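Local coordinates for MHC class I protein (PDB 6LUP) that probably presents peptides to T cells, holding the bound peptide in a groove walled by two helical segments, at residues 80-84 / 136-140; 127-131 / 141-145. All blocks are in the same frame, centred on the assembly; numbering follows the deposited sequence.

In the fold
Interactions 1 and 2 use successive turns of helix 135-146 in the alpha1/alpha2 peptide-binding platform, their centres about 15 Å apart. Interaction 1, nearer the surface, joins that helix to the C-terminal end of helix 55-82, bridging the two walls of the groove at one end; an arginine bonds a carbonyl and a hydroxyl, beside a methyl resting on an indole. Interaction 2 is partly buried and fastens the same helix to the edge strand 129-131 of the floor, combining a tryptophan pair with a lysine and an aspartate that engage strand backbone. Both contacts include residues that touch the bound peptide: T140 in the first, W144 in the second.

Interaction 1 (80-84 / 136-140); sequences SKRTN and WGEIT
The guanidinium of R82 and the indole of W136 are the two flat groups here, and each receives a methyl on one face. I139 CG2 sits over the centre of the guanidinium, 3.3 Å from R82 CZ, while T140 OG1 lies at its edge and in its plane; W136 O is at the edge too, a little out of that plane. On the indole, T83 CG2 rests over the face of the five-membered ring, 3.6 Å from its centroid, a CH-pi contact. R82 NH1 donates twice: to T140 OG1 at 2.8 Å and to W136 O at 2.9 Å. The N-H...acceptor angles are 157° and 148° respectively, and the carbonyl of W136 receives NH1 from somewhat out of its own plane. Extended from CG to NE, the R82 chain carries the guanidinium across the gap between the helices, and the two bonds on NH1 restrict its rotation. This is the closed end of an MHC class I groove, where the end of the alpha1 helix 55-82 meets the start of the first alpha2 helix, 135-146. T140 OG1 also hydrogen-bonds the backbone of the bound peptide, to which R82 NH2 makes only a long, weak ion pair. T83, the first residue beyond the helical stretch, takes chi1 of 49°, which turns CG2 beside its backbone N and onto the indole; its OG1 bonds instead to L79 O. F120, on strand 118-124 of the floor, touches R82, W136 and T140, and the ring of W115 meets that of W136.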
ATOM      1  N   SER A  80     -16.049 -19.777   7.985  1.00 78.19           N
ATOM      2  CA  SER A  80     -16.382 -20.782   6.977  1.00 80.95           C
ATOM      3  C   SER A  80     -17.599 -21.587   7.420  1.00 83.38           C
ATOM      4  O   SER A  80     -18.505 -21.841   6.625  1.00 85.36           O
ATOM      5  CB  SER A  80     -15.198 -21.715   6.724  1.00 80.87           C
ATOM      6  OG  SER A  80     -14.134 -21.026   6.095  1.00 79.53           O
ATOM      7  N   LYS A  81     -17.610 -21.966   8.696  1.00 83.65           N
ATOM      8  CA  LYS A  81     -18.730 -22.682   9.293  1.00 86.56           C
ATOM      9  C   LYS A  81     -19.996 -21.825   9.286  1.00 87.28           C
ATOM     10  O   LYS A  81     -21.087 -22.325   9.005  1.00 90.37           O
ATOM     11  CB  LYS A  81     -18.382 -23.119  10.721  1.00 86.81           C
ATOM     12  CG  LYS A  81     -19.373 -24.099  11.331  1.00 91.18           C
ATOM     13  CD  LYS A  81     -18.915 -24.595  12.695  1.00 91.69           C
ATOM     14  CE  LYS A  81     -19.942 -25.536  13.308  1.00 93.47           C
ATOM     15  NZ  LYS A  81     -19.575 -25.925  14.697  1.00 92.21           N
ATOM     16  N   ARG A  82     -19.837 -20.538   9.584  1.00 84.82           N
ATOM     17  CA  ARG A  82     -20.958 -19.600   9.640  1.00 85.16           C
ATOM     18  C   ARG A  82     -21.585 -19.339   8.273  1.00 86.88           C
ATOM     19  O   ARG A  82     -22.793 -19.121   8.169  1.00 88.12           O
ATOM     20  CB  ARG A  82     -20.520 -18.274  10.257  1.00 82.75           C
ATOM     21  CG  ARG A  82     -20.301 -18.317  11.758  1.00 81.81           C
ATOM     22  CD  ARG A  82     -20.203 -16.908  12.308  1.00 80.32           C
ATOM     23  NE  ARG A  82     -19.695 -16.886  13.674  1.00 79.19           N
ATOM     24  CZ  ARG A  82     -19.259 -15.792  14.294  1.00 78.25           C
ATOM     25  NH1 ARG A  82     -19.273 -14.616  13.675  1.00 76.88           N
ATOM     26  NH2 ARG A  82     -18.814 -15.873  15.543  1.00 77.89           N
ATOM     27  N   THR A  83     -20.758 -19.358   7.233  1.00 86.91           N
ATOM     28  CA  THR A  83     -21.219 -19.101   5.871  1.00 88.91           C
ATOM     29  C   THR A  83     -21.391 -20.400   5.082  1.00 91.93           C
ATOM     30  O   THR A  83     -21.588 -20.376   3.864  1.00 92.14           O
ATOM     31  CB  THR A  83     -20.253 -18.158   5.122  1.00 86.95           C
ATOM     32  OG1 THR A  83     -18.910 -18.625   5.284  1.00 85.57           O
ATOM     33  CG2 THR A  83     -20.353 -16.745   5.664  1.00 84.97           C
ATOM     34  N   ASN A  84     -21.322 -21.527   5.792  1.00 94.00           N
ATOM     35  CA  ASN A  84     -21.398 -22.870   5.199  1.00 97.29           C
ATOM     36  C   ASN A  84     -20.431 -23.070   4.025  1.00 97.65           C
ATOM     37  O   ASN A  84     -20.740 -23.775   3.062  1.00 99.66           O
ATOM     38  CB  ASN A  84     -22.845 -23.222   4.811  1.00100.03           C
ATOM     39  CG  ASN A  84     -23.743 -23.443   6.020  1.00100.71           C
ATOM     40  OD1 ASN A  84     -23.457 -24.281   6.879  1.00100.06           O
ATOM     41  ND2 ASN A  84     -24.839 -22.696   6.084  1.00101.19           N
ATOM     42  N   TRP A 136     -23.620 -13.040   9.248  1.00 79.35           N
ATOM     43  CA  TRP A 136     -22.577 -13.836   9.905  1.00 78.94           C
ATOM     44  C   TRP A 136     -21.668 -13.018  10.837  1.00 76.84           C
ATOM     45  O   TRP A 136     -20.708 -13.548  11.410  1.00 75.11           O
ATOM     46  CB  TRP A 136     -21.763 -14.656   8.891  1.00 79.16           C
ATOM     47  CG  TRP A 136     -21.237 -13.890   7.706  1.00 79.03           C
ATOM     48  CD1 TRP A 136     -20.027 -13.262   7.607  1.00 77.06           C
ATOM     49  CD2 TRP A 136     -21.893 -13.698   6.444  1.00 80.59           C
ATOM     50  NE1 TRP A 136     -19.892 -12.684   6.367  1.00 77.12           N
ATOM     51  CE2 TRP A 136     -21.022 -12.935   5.634  1.00 79.30           C
ATOM     52  CE3 TRP A 136     -23.133 -14.094   5.921  1.00 83.16           C
ATOM     53  CZ2 TRP A 136     -21.351 -12.559   4.327  1.00 79.90           C
ATOM     54  CZ3 TRP A 136     -23.461 -13.718   4.619  1.00 83.84           C
ATOM     55  CH2 TRP A 136     -22.571 -12.957   3.839  1.00 82.41           C
ATOM     56  N   GLY A 137     -21.985 -11.736  10.986  1.00 76.25           N
ATOM     57  CA  GLY A 137     -21.301 -10.863  11.934  1.00 75.54           C
ATOM     58  C   GLY A 137     -22.133 -10.569  13.170  1.00 76.63           C
ATOM     59  O   GLY A 137     -21.595 -10.161  14.205  1.00 75.20           O
ATOM     60  N   GLU A 138     -23.442 -10.789  13.060  1.00 78.92           N
ATOM     61  CA  GLU A 138     -24.401 -10.458  14.117  1.00 79.91           C
ATOM     62  C   GLU A 138     -24.102 -11.146  15.442  1.00 78.03           C
ATOM     63  O   GLU A 138     -24.218 -10.534  16.505  1.00 77.58           O
ATOM     64  CB  GLU A 138     -25.828 -10.774  13.667  1.00 83.84           C
ATOM     65  CG  GLU A 138     -26.363  -9.821  12.609  1.00 87.08           C
ATOM     66  CD  GLU A 138     -27.761 -10.176  12.136  1.00 92.01           C
ATOM     67  OE1 GLU A 138     -28.473 -10.923  12.845  1.00 94.38           O
ATOM     68  OE2 GLU A 138     -28.148  -9.697  11.047  1.00 93.37           O
ATOM     69  N   ILE A 139     -23.711 -12.414  15.373  1.00 76.98           N
ATOM     70  CA  ILE A 139     -23.398 -13.183  16.576  1.00 76.32           C
ATOM     71  C   ILE A 139     -22.117 -12.685  17.267  1.00 73.48           C
ATOM     72  O   ILE A 139     -21.995 -12.768  18.493  1.00 73.18           O
ATOM     73  CB  ILE A 139     -23.377 -14.711  16.293  1.00 77.77           C
ATOM     74  CG1 ILE A 139     -23.208 -15.519  17.588  1.00 78.39           C
ATOM     75  CG2 ILE A 139     -22.321 -15.081  15.264  1.00 77.26           C
ATOM     76  CD1 ILE A 139     -24.437 -15.537  18.476  1.00 80.01           C
ATOM     77  N   THR A 140     -21.184 -12.150  16.480  1.00 70.97           N
ATOM     78  CA  THR A 140     -19.970 -11.526  17.013  1.00 67.62           C
ATOM     79  C   THR A 140     -20.279 -10.140  17.591  1.00 66.85           C
ATOM     80  O   THR A 140     -19.780  -9.783  18.665  1.00 65.60           O
ATOM     81  CB  THR A 140     -18.862 -11.442  15.938  1.00 66.53           C
ATOM     82  OG1 THR A 140     -18.443 -12.764  15.580  1.00 66.39           O
ATOM     83  CG2 THR A 140     -17.652 -10.668  16.446  1.00 64.84           C
TER

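Interaction 2 (127-131 / 141-145); sequences KMVWV and KNKWD
Strand 129-131 and helix 141-145 run nearly antiparallel, their axes at 161° and 7.9 Å apart at closest approach. W130 and W144 form an edge-to-face pair: W144 CE3 lies over the centre of the W130 ring with CZ3 beside it, six-membered centroids 4.8 Å apart and planes at 66°. W144 CB adds a CH-pi contact over the five-membered ring on the same face of W130. Polar groups grip the strand backbone beside this pair. D145 OD1 accepts W130 N at 2.8 Å through its syn lone pair in an almost straight bond, and also borders the W130 ring in its plane. K141 NZ donates to W130 O at 2.6 Å and closes a salt bridge to D145 OD2 at 2.8 Å, one helical turn on. The lysine chain leaves extended and bends at chi4 (55°), bringing NZ round to both acceptors, while V129 CG2 lies alongside K141 NZ and D145 OD1. N151 of helix 148-172 accepts from W130 NE1 and donates to W144 O, and W144 NE1 binds the peptide backbone. The contact thus lies between the edge strand of the floor, whose neighbour is strand 118-124, and the two alpha2 helices, 135-146 and 148-172.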
ATOM      1  N   LYS A 127     -20.560   6.137  19.148  1.00 64.51           N
ATOM      2  CA  LYS A 127     -21.637   5.395  19.801  1.00 64.83           C
ATOM      3  C   LYS A 127     -21.099   4.279  20.696  1.00 62.63           C
ATOM      4  O   LYS A 127     -21.818   3.772  21.555  1.00 63.37           O
ATOM      5  CB  LYS A 127     -22.582   4.792  18.756  1.00 66.14           C
ATOM      6  CG  LYS A 127     -23.357   5.803  17.926  1.00 68.47           C
ATOM      7  CD  LYS A 127     -24.505   6.425  18.710  1.00 71.41           C
ATOM      8  CE  LYS A 127     -25.337   7.345  17.832  1.00 73.64           C
ATOM      9  NZ  LYS A 127     -26.366   8.088  18.613  1.00 75.90           N
ATOM     10  N   MET A 128     -19.834   3.913  20.482  1.00 60.10           N
ATOM     11  CA  MET A 128     -19.192   2.764  21.140  1.00 58.14           C
ATOM     12  C   MET A 128     -19.966   1.462  20.937  1.00 58.22           C
ATOM     13  O   MET A 128     -20.209   0.703  21.880  1.00 58.02           O
ATOM     14  CB  MET A 128     -18.890   3.037  22.619  1.00 57.93           C
ATOM     15  CG  MET A 128     -17.629   3.859  22.847  1.00 56.84           C
ATOM     16  SD  MET A 128     -16.184   3.258  21.938  1.00 55.22           S
ATOM     17  CE  MET A 128     -15.976   1.620  22.633  1.00 53.84           C
ATOM     18  N   VAL A 129     -20.336   1.219  19.684  1.00 58.15           N
ATOM     19  CA  VAL A 129     -21.063   0.019  19.286  1.00 58.67           C
ATOM     20  C   VAL A 129     -20.420  -0.548  18.016  1.00 57.25           C
ATOM     21  O   VAL A 129     -19.867   0.198  17.202  1.00 56.40           O
ATOM     22  CB  VAL A 129     -22.581   0.318  19.105  1.00 60.99           C
ATOM     23  CG1 VAL A 129     -22.855   1.102  17.824  1.00 61.31           C
ATOM     24  CG2 VAL A 129     -23.408  -0.955  19.145  1.00 61.82           C
ATOM     25  N   TRP A 130     -20.468  -1.868  17.865  1.00 57.08           N
ATOM     26  CA  TRP A 130     -19.935  -2.524  16.674  1.00 56.55           C
ATOM     27  C   TRP A 130     -20.998  -2.630  15.590  1.00 58.38           C
ATOM     28  O   TRP A 130     -22.155  -2.941  15.872  1.00 59.83           O
ATOM     29  CB  TRP A 130     -19.392  -3.910  17.017  1.00 55.61           C
ATOM     30  CG  TRP A 130     -18.213  -3.866  17.939  1.00 54.39           C
ATOM     31  CD1 TRP A 130     -18.243  -3.890  19.302  1.00 54.21           C
ATOM     32  CD2 TRP A 130     -16.828  -3.786  17.567  1.00 52.66           C
ATOM     33  NE1 TRP A 130     -16.964  -3.835  19.806  1.00 52.69           N
ATOM     34  CE2 TRP A 130     -16.077  -3.768  18.764  1.00 51.83           C
ATOM     35  CE3 TRP A 130     -16.151  -3.733  16.341  1.00 51.70           C
ATOM     36  CZ2 TRP A 130     -14.678  -3.696  18.770  1.00 50.05           C
ATOM     37  CZ3 TRP A 130     -14.757  -3.661  16.350  1.00 50.01           C
ATOM     38  CH2 TRP A 130     -14.040  -3.644  17.557  1.00 49.15           C
ATOM     39  N   VAL A 131     -20.599  -2.362  14.350  1.00 58.61           N
ATOM     40  CA  VAL A 131     -21.516  -2.443  13.214  1.00 60.14           C
ATOM     41  C   VAL A 131     -21.114  -3.555  12.243  1.00 60.05           C
ATOM     42  O   VAL A 131     -19.928  -3.793  12.007  1.00 58.60           O
ATOM     43  CB  VAL A 131     -21.685  -1.080  12.488  1.00 60.33           C
ATOM     44  CG1 VAL A 131     -22.072   0.012  13.477  1.00 60.85           C
ATOM     45  CG2 VAL A 131     -20.425  -0.681  11.742  1.00 59.19           C
ATOM     46  N   LYS A 141     -21.107  -9.376  16.878  1.00 67.16           N
ATOM     47  CA  LYS A 141     -21.526  -8.041  17.313  1.00 66.92           C
ATOM     48  C   LYS A 141     -22.196  -8.080  18.685  1.00 67.64           C
ATOM     49  O   LYS A 141     -21.929  -7.230  19.540  1.00 66.67           O
ATOM     50  CB  LYS A 141     -22.465  -7.405  16.281  1.00 67.39           C
ATOM     51  CG  LYS A 141     -23.108  -6.107  16.741  1.00 67.19           C
ATOM     52  CD  LYS A 141     -24.148  -5.597  15.757  1.00 68.17           C
ATOM     53  CE  LYS A 141     -25.111  -4.624  16.421  1.00 68.83           C
ATOM     54  NZ  LYS A 141     -24.433  -3.481  17.088  1.00 67.05           N
ATOM     55  N   ASN A 142     -23.058  -9.072  18.888  1.00 69.15           N
ATOM     56  CA  ASN A 142     -23.770  -9.218  20.150  1.00 70.57           C
ATOM     57  C   ASN A 142     -22.835  -9.540  21.310  1.00 69.14           C
ATOM     58  O   ASN A 142     -23.052  -9.073  22.430  1.00 70.03           O
ATOM     59  CB  ASN A 142     -24.882 -10.263  20.034  1.00 72.80           C
ATOM     60  CG  ASN A 142     -26.042  -9.798  19.163  1.00 74.63           C
ATOM     61  OD1 ASN A 142     -26.924 -10.587  18.826  1.00 76.50           O
ATOM     62  ND2 ASN A 142     -26.048  -8.515  18.800  1.00 73.92           N
ATOM     63  N   LYS A 143     -21.796 -10.326  21.034  1.00 67.15           N
ATOM     64  CA  LYS A 143     -20.775 -10.639  22.032  1.00 64.99           C
ATOM     65  C   LYS A 143     -19.905  -9.420  22.327  1.00 62.81           C
ATOM     66  O   LYS A 143     -19.631  -9.108  23.487  1.00 62.20           O
ATOM     67  CB  LYS A 143     -19.899 -11.802  21.566  1.00 65.19           C
ATOM     68  CG  LYS A 143     -20.612 -13.143  21.535  1.00 67.80           C
ATOM     69  CD  LYS A 143     -19.823 -14.188  20.761  1.00 68.47           C
ATOM     70  CE  LYS A 143     -18.722 -14.804  21.608  1.00 68.54           C
ATOM     71  NZ  LYS A 143     -18.098 -15.962  20.910  1.00 70.19           N
ATOM     72  N   TRP A 144     -19.490  -8.731  21.267  1.00 60.99           N
ATOM     73  CA  TRP A 144     -18.542  -7.624  21.372  1.00 58.72           C
ATOM     74  C   TRP A 144     -19.146  -6.348  21.948  1.00 59.73           C
ATOM     75  O   TRP A 144     -18.440  -5.564  22.580  1.00 58.81           O
ATOM     76  CB  TRP A 144     -17.885  -7.360  20.017  1.00 57.01           C
ATOM     77  CG  TRP A 144     -16.815  -8.364  19.663  1.00 55.24           C
ATOM     78  CD1 TRP A 144     -16.601  -9.583  20.245  1.00 54.92           C
ATOM     79  CD2 TRP A 144     -15.832  -8.237  18.632  1.00 53.93           C
ATOM     80  NE1 TRP A 144     -15.539 -10.216  19.650  1.00 53.69           N
ATOM     81  CE2 TRP A 144     -15.049  -9.413  18.654  1.00 53.48           C
ATOM     82  CE3 TRP A 144     -15.534  -7.244  17.690  1.00 53.28           C
ATOM     83  CZ2 TRP A 144     -13.984  -9.623  17.774  1.00 52.63           C
ATOM     84  CZ3 TRP A 144     -14.478  -7.453  16.813  1.00 52.26           C
ATOM     85  CH2 TRP A 144     -13.717  -8.634  16.862  1.00 52.12           C
ATOM     86  N   ASP A 145     -20.443  -6.141  21.734  1.00 62.22           N
ATOM     87  CA  ASP A 145     -21.143  -4.989  22.313  1.00 64.09           C
ATOM     88  C   ASP A 145     -21.263  -5.115  23.830  1.00 64.76           C
ATOM     89  O   ASP A 145     -21.220  -4.113  24.546  1.00 64.65           O
ATOM     90  CB  ASP A 145     -22.531  -4.811  21.686  1.00 66.13           C
ATOM     91  CG  ASP A 145     -22.473  -4.244  20.273  1.00 66.64           C
ATOM     92  OD1 ASP A 145     -21.513  -3.515  19.937  1.00 65.30           O
ATOM     93  OD2 ASP A 145     -23.408  -4.525  19.494  1.00 68.64           O
TER